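Local coordinates for protein putative mandelate racemase (Salmonella typhimurium, PDB 2O56) that binds a magnesium ion and probably acts as a hydro-lyase of the enolase superfamily, although its physiological substrate remains unknown, at residues 30-35 / 103-108; 39-44 / 110-115. All coordinates share one frame; numbering follows the deposited sequence.

Contact 1 of 2, residues 30-35 / 103-108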
# COMPACT_ATOMS: atom_id res chain seq x y z
N VAL A 30 -39.49 -21.97 -5.71
CA VAL A 30 -39.56 -22.59 -4.39
C VAL A 30 -40.84 -22.07 -3.77
O VAL A 30 -41.07 -20.87 -3.75
CB VAL A 30 -38.39 -22.16 -3.50
CG1 VAL A 30 -38.50 -22.77 -2.12
CG2 VAL A 30 -37.06 -22.54 -4.13
N LYS A 31 -41.70 -22.99 -3.33
CA LYS A 31 -42.97 -22.66 -2.70
C LYS A 31 -42.93 -23.24 -1.30
O LYS A 31 -42.84 -24.45 -1.13
CB LYS A 31 -44.13 -23.28 -3.48
CG LYS A 31 -45.51 -22.90 -2.95
CD LYS A 31 -46.60 -23.50 -3.85
CE LYS A 31 -47.95 -23.51 -3.17
NZ LYS A 31 -48.07 -24.68 -2.29
N ILE A 32 -42.98 -22.38 -0.30
CA ILE A 32 -42.74 -22.78 1.05
C ILE A 32 -44.11 -22.77 1.73
O ILE A 32 -44.87 -21.79 1.61
CB ILE A 32 -41.80 -21.80 1.75
CG1 ILE A 32 -40.41 -21.86 1.11
CG2 ILE A 32 -41.68 -22.14 3.23
CD1 ILE A 32 -39.33 -21.16 1.92
N ASN A 33 -44.44 -23.86 2.42
CA ASN A 33 -45.80 -24.04 2.94
C ASN A 33 -45.80 -24.08 4.44
O ASN A 33 -44.90 -24.66 5.05
CB ASN A 33 -46.44 -25.32 2.36
CG ASN A 33 -46.43 -25.34 0.85
OD1 ASN A 33 -46.98 -24.44 0.22
ND2 ASN A 33 -45.80 -26.34 0.26
N THR A 34 -46.79 -23.44 5.06
CA THR A 34 -46.80 -23.31 6.51
C THR A 34 -48.00 -24.00 7.15
O THR A 34 -48.99 -24.27 6.47
CB THR A 34 -46.76 -21.83 6.97
OG1 THR A 34 -47.92 -21.16 6.49
CG2 THR A 34 -45.51 -21.11 6.45
N ASP A 35 -47.92 -24.24 8.45
CA ASP A 35 -49.06 -24.80 9.18
C ASP A 35 -50.30 -23.90 9.21
O ASP A 35 -51.39 -24.35 9.54
CB ASP A 35 -48.65 -25.23 10.58
CG ASP A 35 -48.07 -24.10 11.42
OD1 ASP A 35 -47.98 -22.95 10.94
OD2 ASP A 35 -47.71 -24.37 12.58
N ASP A 103 -35.18 -17.74 0.38
CA ASP A 103 -35.24 -16.49 1.10
C ASP A 103 -36.39 -15.61 0.64
O ASP A 103 -37.09 -15.04 1.46
CB ASP A 103 -33.93 -15.71 0.95
CG ASP A 103 -33.91 -14.45 1.79
OD1 ASP A 103 -33.73 -14.54 3.03
OD2 ASP A 103 -34.11 -13.36 1.21
N ILE A 104 -36.54 -15.50 -0.69
CA ILE A 104 -37.62 -14.71 -1.27
C ILE A 104 -38.99 -15.24 -0.79
O ILE A 104 -39.86 -14.46 -0.40
CB ILE A 104 -37.58 -14.73 -2.84
CG1 ILE A 104 -36.36 -13.98 -3.38
CG2 ILE A 104 -38.87 -14.11 -3.42
CD1 ILE A 104 -36.00 -14.35 -4.79
N ALA A 105 -39.14 -16.56 -0.78
CA ALA A 105 -40.40 -17.19 -0.35
C ALA A 105 -40.69 -16.94 1.13
O ALA A 105 -41.84 -16.85 1.54
CB ALA A 105 -40.36 -18.68 -0.68
N LEU A 106 -39.64 -16.77 1.92
CA LEU A 106 -39.79 -16.36 3.31
C LEU A 106 -40.35 -14.94 3.48
O LEU A 106 -41.19 -14.68 4.36
CB LEU A 106 -38.47 -16.52 4.07
CG LEU A 106 -37.90 -17.94 4.21
CD1 LEU A 106 -36.59 -17.91 4.97
CD2 LEU A 106 -38.87 -18.89 4.91
N TRP A 107 -39.90 -14.01 2.65
CA TRP A 107 -40.43 -12.64 2.65
C TRP A 107 -41.85 -12.56 2.08
O TRP A 107 -42.61 -11.65 2.43
CB TRP A 107 -39.52 -11.69 1.85
CG TRP A 107 -38.26 -11.30 2.60
CD1 TRP A 107 -37.09 -12.01 2.68
CD2 TRP A 107 -38.07 -10.13 3.40
NE1 TRP A 107 -36.18 -11.35 3.48
CE2 TRP A 107 -36.75 -10.19 3.93
CE3 TRP A 107 -38.88 -9.04 3.74
CZ2 TRP A 107 -36.23 -9.20 4.76
CZ3 TRP A 107 -38.36 -8.05 4.57
CH2 TRP A 107 -37.04 -8.14 5.07
N ASP A 108 -42.19 -13.46 1.16
CA ASP A 108 -43.55 -13.52 0.63
C ASP A 108 -44.51 -13.92 1.77
O ASP A 108 -45.52 -13.26 2.01
CB ASP A 108 -43.62 -14.54 -0.50
CG ASP A 108 -44.90 -14.44 -1.32
OD1 ASP A 108 -45.49 -13.33 -1.44
OD2 ASP A 108 -45.32 -15.48 -1.86
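I32 lays its longer branch, CG1 and CD1, against the methyl of A105, joining strand 28-34 to helix 93-114 in the N-terminal domain that members of the enolase superfamily set beside their barrel. The short strand and helix axes pass 7.9 Å apart at 45°, with the CA atoms of I32 and A105 only 6.2 Å from each other. Such closeness suits alanine, whose single methyl lets the helix settle low over the sheet. I32 has CG1 beside its backbone N and anti to the carbonyl carbon (chi1 -66°), which directs its longer branch along the helix surface. Two successive carbons of that branch share the alanine methyl: A105 CB lies 3.6 Å from I32 CG1 and 3.7 Å from I32 CD1.

The same terminal methyl then meets a second helix residue, with I32 CD1 3.8 Å from L106 CD2. L106 starts out to the flank of the helix; its CD1 continues the extended chain (chi2 179°), while CD2 is the branch turned back to the strand, so the isoleucine and leucine meet at a slant. The alanine methyl also touches the strand backbone: the carbonyl oxygen of V30 lies 3.8 Å from A105 CB, a packing contact without a hydrogen bond.

Strand alternation places K31 and N33 on the other face of the sheet. There K31 NZ donates to N33 OD1 at 2.7 Å, somewhat tilted from the amide plane. I102 and I109 of the helix extend the apolar layer around I32, and I77 of helix 74-83 packs on L106.

No hydrogen bond crosses between 30-35 and 103-108. Their attachment therefore depends on the fit of buried aliphatic groups, while the lysine and asparagine keep their polar ends on the far side of the sheet.

Contact 2 of 2, residues 39-44 / 110-115; sequences SGFGEV and KGKAWG
K112 reaches from the last turns of helix 93-114 to S39 of segment 39-44, and so fastens the helix to the outermost strand, within this chain, of the antiparallel sheet in the enolase-type N-terminal domain.

A single hydrogen bond crosses between the two segments. K112 NZ donates to the carbonyl oxygen of S39 at 2.7 Å, approaching almost straight on, with a C=O...N angle of 171°. Lysine suits this position because its long chain spans the space between helix and strand: CG stands beside the backbone N (chi1 -66°), and the carbons beyond it run extended. The serine contributes its backbone here; its CB is directed away from the helix, and OG bonds to N33 on the neighbouring strand.

Charge adds to the grip. The ammonium also forms salt bridges with D108, one turn earlier in the helix, and with E384, so two carboxylates and a carbonyl share it and would be expected to stabilise its positive charge.

Packing is slighter. The outer methylenes of the lysine pass close to the same carbonyl, with K112 CD 3.5 Å from S39 O. F41 presents a ring edge, with its CD2 3.9 Å from K112 NZ near the ring plane; the charge does not sit over the aromatic face, as a cation-pi contact would require. I329 of helix 328-340 touches the phenylalanine too.

Past K112 the helix runs out. G115 leaves helical geometry with a positive phi of 79°, a conformation that glycine adopts readily, and V116 of the second subunit packs on W114. Just before this exit, the W114 indole lies across the preceding turn, one face over the carbonyl oxygen of K110, which stands 3.5 Å above the ring plane toward its rim.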
# COMPACT_ATOMS: atom_id res chain seq x y z
N SER A 39 -48.57 -19.69 2.02
CA SER A 39 -47.50 -20.15 1.12
C SER A 39 -46.70 -18.99 0.51
O SER A 39 -47.27 -18.04 -0.02
CB SER A 39 -48.04 -21.04 -0.02
OG SER A 39 -48.53 -22.28 0.45
N GLY A 40 -45.37 -19.09 0.59
CA GLY A 40 -44.47 -18.11 -0.03
C GLY A 40 -43.90 -18.59 -1.34
O GLY A 40 -43.60 -19.77 -1.49
N PHE A 41 -43.72 -17.67 -2.28
CA PHE A 41 -43.14 -18.03 -3.58
C PHE A 41 -41.79 -17.31 -3.83
O PHE A 41 -41.67 -16.10 -3.64
CB PHE A 41 -44.12 -17.69 -4.72
CG PHE A 41 -45.34 -18.59 -4.81
CD1 PHE A 41 -45.43 -19.55 -5.81
CD2 PHE A 41 -46.40 -18.44 -3.92
CE1 PHE A 41 -46.56 -20.37 -5.91
CE2 PHE A 41 -47.53 -19.25 -4.00
CZ PHE A 41 -47.62 -20.21 -5.01
N GLY A 42 -40.80 -18.08 -4.26
CA GLY A 42 -39.48 -17.55 -4.61
C GLY A 42 -39.01 -18.16 -5.92
O GLY A 42 -39.59 -19.12 -6.41
N GLU A 43 -37.96 -17.58 -6.49
CA GLU A 43 -37.43 -18.07 -7.73
C GLU A 43 -35.92 -18.32 -7.60
O GLU A 43 -35.21 -17.56 -6.95
CB GLU A 43 -37.75 -17.06 -8.83
CG GLU A 43 -37.28 -17.51 -10.17
CD GLU A 43 -37.90 -16.75 -11.28
OE1 GLU A 43 -38.93 -16.11 -11.03
OE2 GLU A 43 -37.34 -16.80 -12.40
N VAL A 44 -35.45 -19.42 -8.19
CA VAL A 44 -34.03 -19.77 -8.20
C VAL A 44 -33.49 -19.29 -9.54
O VAL A 44 -33.88 -19.82 -10.58
CB VAL A 44 -33.83 -21.31 -8.11
CG1 VAL A 44 -32.35 -21.70 -8.26
CG2 VAL A 44 -34.44 -21.87 -6.82
N LYS A 110 -43.93 -13.49 4.97
CA LYS A 110 -43.90 -12.45 6.00
C LYS A 110 -44.86 -11.34 5.60
O LYS A 110 -45.61 -10.84 6.43
CB LYS A 110 -42.46 -11.92 6.13
CG LYS A 110 -42.21 -11.01 7.30
CD LYS A 110 -40.96 -10.12 7.08
CE LYS A 110 -39.70 -10.96 6.97
NZ LYS A 110 -39.59 -11.83 8.19
N GLY A 111 -44.85 -10.97 4.32
CA GLY A 111 -45.80 -9.99 3.79
C GLY A 111 -47.25 -10.42 3.88
O GLY A 111 -48.11 -9.64 4.31
N LYS A 112 -47.51 -11.67 3.49
CA LYS A 112 -48.87 -12.21 3.51
C LYS A 112 -49.44 -12.29 4.92
O LYS A 112 -50.62 -11.97 5.14
CB LYS A 112 -48.91 -13.57 2.84
CG LYS A 112 -48.61 -13.49 1.37
CD LYS A 112 -48.51 -14.85 0.75
CE LYS A 112 -48.82 -14.77 -0.73
NZ LYS A 112 -48.21 -15.92 -1.48
N ALA A 113 -48.59 -12.71 5.86
CA ALA A 113 -48.90 -12.72 7.29
C ALA A 113 -49.27 -11.36 7.87
O ALA A 113 -50.09 -11.28 8.78
CB ALA A 113 -47.75 -13.33 8.07
N TRP A 114 -48.67 -10.28 7.37
CA TRP A 114 -48.94 -8.96 7.92
C TRP A 114 -49.86 -8.15 7.01
O TRP A 114 -50.34 -7.10 7.39
CB TRP A 114 -47.65 -8.16 8.18
CG TRP A 114 -46.65 -8.82 9.08
CD1 TRP A 114 -46.87 -9.83 9.97
CD2 TRP A 114 -45.26 -8.48 9.19
NE1 TRP A 114 -45.70 -10.16 10.62
CE2 TRP A 114 -44.69 -9.35 10.15
CE3 TRP A 114 -44.43 -7.55 8.56
CZ2 TRP A 114 -43.34 -9.30 10.50
CZ3 TRP A 114 -43.07 -7.50 8.90
CH2 TRP A 114 -42.55 -8.36 9.86
N GLY A 115 -50.07 -8.64 5.79
CA GLY A 115 -50.97 -7.99 4.85
C GLY A 115 -50.31 -6.80 4.18
O GLY A 115 -50.98 -5.83 3.89

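Overall arrangement
Contacts 1 and 2 fix one helix, 93-114, to two consecutive antiparallel strands, and their centres are only 5 Å apart. Contact 1 is apolar and buried; contact 2, nearer the helix's C-terminal end, is largely polar and partly buried. Two probable hydrogen bonds tie them together: D108 OD2 to F41 N at 2.7 Å, and N33 OD1 to S39 OG, also 2.7 Å. In addition, I104 CG2 packs 3.4 Å from F41 O. Both contacts lie about 20 Å from the centre of the chain, away from the magnesium held by E221, E247 and E273, and belong to the framework of the N-terminal domain.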